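Local atomic coordinates of putative glycosyltransferase (GalT1) (Streptococcus parasanguinis FW213, PDB entry 5HEA), a protein that probably transfers sugar residues from nucleotide-activated donors, this chain being the C-terminal part of the protein, which carries a family 2 (GT-A) glycosyltransferase domain. Residues V13-E17 / D42-S48; E36-I40 / A78-S84. One frame throughout, in Å; residues are numbered along the deposited sequence.

Contact 1 (V13-E17 / D42-S48); sequences VYNVE and DGSTDNS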
# COMPACT_ATOMS: atom_id res chain seq x y z
N VAL A 13 -22.95 -2.05 16.89
CA VAL A 13 -22.64 -3.41 17.28
C VAL A 13 -21.38 -3.86 16.57
O VAL A 13 -21.36 -3.96 15.34
CB VAL A 13 -23.79 -4.39 16.93
CG1 VAL A 13 -23.38 -5.83 17.19
CG2 VAL A 13 -25.04 -4.04 17.72
N TYR A 14 -20.32 -4.10 17.34
CA TYR A 14 -19.11 -4.70 16.79
C TYR A 14 -18.51 -5.69 17.79
O TYR A 14 -18.02 -5.30 18.85
CB TYR A 14 -18.06 -3.65 16.38
CG TYR A 14 -16.86 -4.30 15.71
CD1 TYR A 14 -16.98 -4.90 14.46
CD2 TYR A 14 -15.62 -4.35 16.34
CE1 TYR A 14 -15.91 -5.52 13.85
CE2 TYR A 14 -14.53 -4.97 15.73
CZ TYR A 14 -14.69 -5.55 14.49
OH TYR A 14 -13.64 -6.17 13.87
N ASN A 15 -18.58 -6.97 17.45
CA ASN A 15 -17.96 -8.05 18.22
C ASN A 15 -18.29 -8.01 19.71
O ASN A 15 -17.39 -8.01 20.56
CB ASN A 15 -16.45 -8.10 17.98
CG ASN A 15 -16.12 -8.62 16.61
OD1 ASN A 15 -17.01 -8.94 15.83
ND2 ASN A 15 -14.83 -8.71 16.30
N VAL A 16 -19.58 -7.99 20.02
CA VAL A 16 -20.03 -7.92 21.41
C VAL A 16 -20.92 -9.10 21.78
O VAL A 16 -21.86 -8.96 22.58
CB VAL A 16 -20.76 -6.58 21.69
CG1 VAL A 16 -19.74 -5.45 21.82
CG2 VAL A 16 -21.77 -6.28 20.57
N GLU A 17 -20.62 -10.27 21.23
CA GLU A 17 -21.46 -11.46 21.44
C GLU A 17 -21.75 -11.78 22.92
O GLU A 17 -22.82 -12.29 23.25
CB GLU A 17 -20.86 -12.69 20.74
CG GLU A 17 -19.65 -13.30 21.42
CD GLU A 17 -19.08 -14.50 20.67
OE1 GLU A 17 -19.59 -14.85 19.58
OE2 GLU A 17 -18.10 -15.09 21.18
N ASP A 42 -21.54 -3.48 12.53
CA ASP A 42 -20.40 -2.89 11.81
C ASP A 42 -19.44 -3.99 11.36
O ASP A 42 -18.24 -3.96 11.66
CB ASP A 42 -19.71 -1.88 12.76
CG ASP A 42 -18.60 -1.08 12.09
OD1 ASP A 42 -18.73 -0.71 10.90
OD2 ASP A 42 -17.60 -0.82 12.78
N GLY A 43 -19.97 -4.99 10.65
CA GLY A 43 -19.14 -6.06 10.13
C GLY A 43 -18.57 -6.98 11.20
O GLY A 43 -17.45 -7.45 11.07
N SER A 44 -19.34 -7.24 12.26
CA SER A 44 -18.89 -8.16 13.31
C SER A 44 -18.46 -9.50 12.75
O SER A 44 -19.02 -9.99 11.76
CB SER A 44 -20.00 -8.42 14.33
OG SER A 44 -20.37 -7.23 14.99
N THR A 45 -17.48 -10.11 13.41
CA THR A 45 -16.95 -11.39 12.96
C THR A 45 -17.18 -12.49 13.98
O THR A 45 -16.76 -13.63 13.77
CB THR A 45 -15.46 -11.28 12.67
OG1 THR A 45 -14.81 -10.71 13.81
CG2 THR A 45 -15.22 -10.37 11.48
N ASP A 46 -17.84 -12.17 15.10
CA ASP A 46 -18.27 -13.21 16.04
C ASP A 46 -19.74 -13.57 15.78
O ASP A 46 -20.19 -13.55 14.64
CB ASP A 46 -18.03 -12.79 17.51
CG ASP A 46 -18.76 -11.51 17.90
OD1 ASP A 46 -19.51 -10.97 17.06
OD2 ASP A 46 -18.59 -11.05 19.06
N ASN A 47 -20.49 -13.89 16.83
CA ASN A 47 -21.90 -14.25 16.66
C ASN A 47 -22.86 -13.06 16.76
O ASN A 47 -24.07 -13.25 16.74
CB ASN A 47 -22.31 -15.34 17.65
CG ASN A 47 -21.70 -16.70 17.33
OD1 ASN A 47 -21.73 -17.15 16.18
ND2 ASN A 47 -21.13 -17.35 18.34
N SER A 48 -22.31 -11.85 16.88
CA SER A 48 -23.13 -10.65 17.09
C SER A 48 -24.19 -10.45 16.00
O SER A 48 -25.32 -10.10 16.30
CB SER A 48 -22.26 -9.39 17.18
OG SER A 48 -21.36 -9.47 18.27
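Asn15 lays its carboxamide against the turn at Ser44, Thr45 and Asp46. Its OD1 takes the backbone N-H of Thr45 at 2.7 Å, in the carbonyl plane and on a lone pair. At the other corner of the amide, ND2 donates to Thr45 OG1 over 3.2 Å, the hydroxyl lying 18° out of the amide plane; with both polar atoms bonded, the flip is fixed. One flat face of the amide lies over the Tyr14 ring, CG above the ring centre. Asn15 N donates a hydrogen bond to Ser44 OG, 3.1 Å away, a hydroxyl also tied to Asn41, and Val16 N reaches Ser48 OG at 2.9 Å.

Asp46 OD1 accepts from both N and OG of Ser48 on the same face of the carboxylate, the first closing an Asx turn, while OD2 receives Glu17 N at 3.1 Å from above that plane. Glu17 crosses Asp46 at a slant, though its carboxylate is turned only 13° from that of Asp46; with CG held between backbone N and carbonyl carbon (chi1 75°), the extended chain brings OE1 to Asn47 N at 3.0 Å.

Where the loops leave their parallel strands, Asp42 N bonds to Val13 O (2.9 Å), and Gln67 and the backbone N of Ala70 and Gly71 hold the Asp42 carboxylate. In GT-A enzymes such strand-end loops form the nucleotide-binding side, so this pair probably borders that site. Glu17 OE1 and Asp46 OD2 are 4.0 Å apart, and the backbone N-H groups each accepts probably offset the repulsion between the two acids.

Contact 2 (E36-I40 / A78-S84); sequences EIILI and AGITYAS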
# COMPACT_ATOMS: atom_id res chain seq x y z
N GLU A 36 -37.81 2.88 18.33
CA GLU A 36 -37.17 1.96 17.42
C GLU A 36 -35.73 1.77 17.89
O GLU A 36 -35.08 2.71 18.36
CB GLU A 36 -37.21 2.49 15.98
CG GLU A 36 -36.52 3.83 15.77
CD GLU A 36 -36.52 4.27 14.32
OE1 GLU A 36 -36.90 3.48 13.43
OE2 GLU A 36 -36.14 5.43 14.05
N ILE A 37 -35.26 0.53 17.80
CA ILE A 37 -33.87 0.23 18.05
C ILE A 37 -33.20 0.01 16.71
O ILE A 37 -33.57 -0.88 15.95
CB ILE A 37 -33.71 -1.03 18.89
CG1 ILE A 37 -34.38 -0.81 20.25
CG2 ILE A 37 -32.23 -1.37 19.04
CD1 ILE A 37 -34.56 -2.06 21.10
N ILE A 38 -32.22 0.87 16.41
CA ILE A 38 -31.44 0.74 15.20
C ILE A 38 -30.12 0.09 15.56
O ILE A 38 -29.24 0.71 16.17
CB ILE A 38 -31.22 2.09 14.54
CG1 ILE A 38 -32.58 2.78 14.38
CG2 ILE A 38 -30.54 1.91 13.18
CD1 ILE A 38 -32.47 4.17 13.87
N LEU A 39 -30.02 -1.20 15.24
CA LEU A 39 -28.83 -1.98 15.47
C LEU A 39 -27.92 -1.86 14.26
O LEU A 39 -28.27 -2.34 13.19
CB LEU A 39 -29.21 -3.46 15.66
CG LEU A 39 -29.79 -3.89 17.00
CD1 LEU A 39 -30.14 -5.39 17.01
CD2 LEU A 39 -28.80 -3.55 18.10
N ILE A 40 -26.77 -1.22 14.41
CA ILE A 40 -25.84 -1.15 13.29
C ILE A 40 -24.71 -2.16 13.48
O ILE A 40 -23.75 -1.90 14.21
CB ILE A 40 -25.26 0.27 13.05
CG1 ILE A 40 -26.39 1.30 12.94
CG2 ILE A 40 -24.41 0.28 11.79
CD1 ILE A 40 -26.77 1.93 14.26
N ALA A 78 -24.60 6.20 10.52
CA ALA A 78 -25.59 5.41 9.79
C ALA A 78 -26.88 5.36 10.58
O ALA A 78 -27.98 5.45 10.01
CB ALA A 78 -25.07 3.97 9.52
N GLY A 79 -26.75 5.22 11.89
CA GLY A 79 -27.91 5.23 12.78
C GLY A 79 -28.67 6.54 12.70
O GLY A 79 -29.90 6.55 12.60
N ILE A 80 -27.95 7.65 12.76
CA ILE A 80 -28.56 8.99 12.67
C ILE A 80 -29.33 9.17 11.36
O ILE A 80 -30.41 9.77 11.32
CB ILE A 80 -27.50 10.09 12.81
CG1 ILE A 80 -26.83 10.01 14.19
CG2 ILE A 80 -28.11 11.49 12.60
CD1 ILE A 80 -25.62 10.93 14.34
N THR A 81 -28.75 8.64 10.29
CA THR A 81 -29.32 8.74 8.95
C THR A 81 -30.59 7.91 8.82
O THR A 81 -31.58 8.36 8.22
CB THR A 81 -28.29 8.27 7.89
OG1 THR A 81 -27.16 9.14 7.92
CG2 THR A 81 -28.89 8.28 6.51
N TYR A 82 -30.58 6.71 9.39
CA TYR A 82 -31.73 5.81 9.32
C TYR A 82 -32.86 6.19 10.31
O TYR A 82 -34.02 5.84 10.12
CB TYR A 82 -31.26 4.36 9.51
CG TYR A 82 -32.35 3.30 9.45
CD1 TYR A 82 -32.59 2.59 8.28
CD2 TYR A 82 -33.12 3.01 10.57
CE1 TYR A 82 -33.59 1.62 8.23
CE2 TYR A 82 -34.12 2.05 10.53
CZ TYR A 82 -34.35 1.36 9.36
OH TYR A 82 -35.34 0.40 9.34
N ALA A 83 -32.51 6.93 11.36
CA ALA A 83 -33.46 7.26 12.42
C ALA A 83 -34.64 8.09 11.94
O ALA A 83 -34.47 9.10 11.26
CB ALA A 83 -32.74 8.00 13.54
N SER A 84 -35.85 7.69 12.29
CA SER A 84 -37.01 8.51 11.94
C SER A 84 -37.75 9.06 13.17
O SER A 84 -38.84 9.60 13.04
CB SER A 84 -37.96 7.75 11.01
OG SER A 84 -38.18 6.43 11.48
O HOH W 1 -36.42 4.40 10.93
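Glu36 runs from strand 36-40 to the loop that follows helix 78-82. From CB its chain turns at CG, set between backbone N and carbonyl carbon (chi1 60°), then continues extended to CD, which lies 3.9 Å from Ser84 OG. At the tip the two oxygens part company. OE2 accepts the N-H of Ser84 at 2.9 Å, nearly straight at 169° and close to the line of its own C-O bond, and it is also hydrogen-bonded to Ser8 on the neighbouring strand. OE1 accepts a hydrogen bond from a water, 2.7 Å away; that water donates to the carbonyl of Tyr82 as well and accepts from the hydroxyl of Ser84, tying the carboxylate to the end of the helix.

Further along the strand the contact becomes apolar. Ile38 sends CD1 into the angle between Tyr82 and Ala83: it meets the edge of the tyrosine ring, near the ring plane, 3.6 Å from CD2, and lies 3.9 Å from Ala83 CB. The phenol itself is held by Gln63 through its hydroxyl. Ile40 CD1 comes down on Gly79, 3.8 Å from CA, where the helix presents bare backbone to the isoleucine.

Strand and helix run roughly antiparallel, at 143° with 9.0 Å between their axes, the helix covering one side of the parallel sheet in this Rossmann-like half of the GT-A fold. The buried carboxylate is thus met by Ser84 N, the Ser8 hydroxyl and a water, an arrangement that probably offsets the cost of burying a charge, if the acid is ionised.

How the contacts relate
Both contacts belong to the GT-A domain and to the parallel part of its mixed sheet, with centres about 17 Å apart. Strand 35-41 joins them: contact 2 uses it as packing surface for helix 72-82, and the chain then leaves it into the 42-48 loop of contact 1. Along the sequence the segments alternate, 13-17, 36-40, 42-48, 78-84. The two contacts also touch directly, where Val13 N lies 2.8 Å from Ile40 O, probably a hydrogen bond between adjacent strands. Contact 1 joins the loops at the C-terminal ends of the strands, the edge where GT-A enzymes generally bind the nucleotide; contact 2 packs a helix on one face of the same sheet.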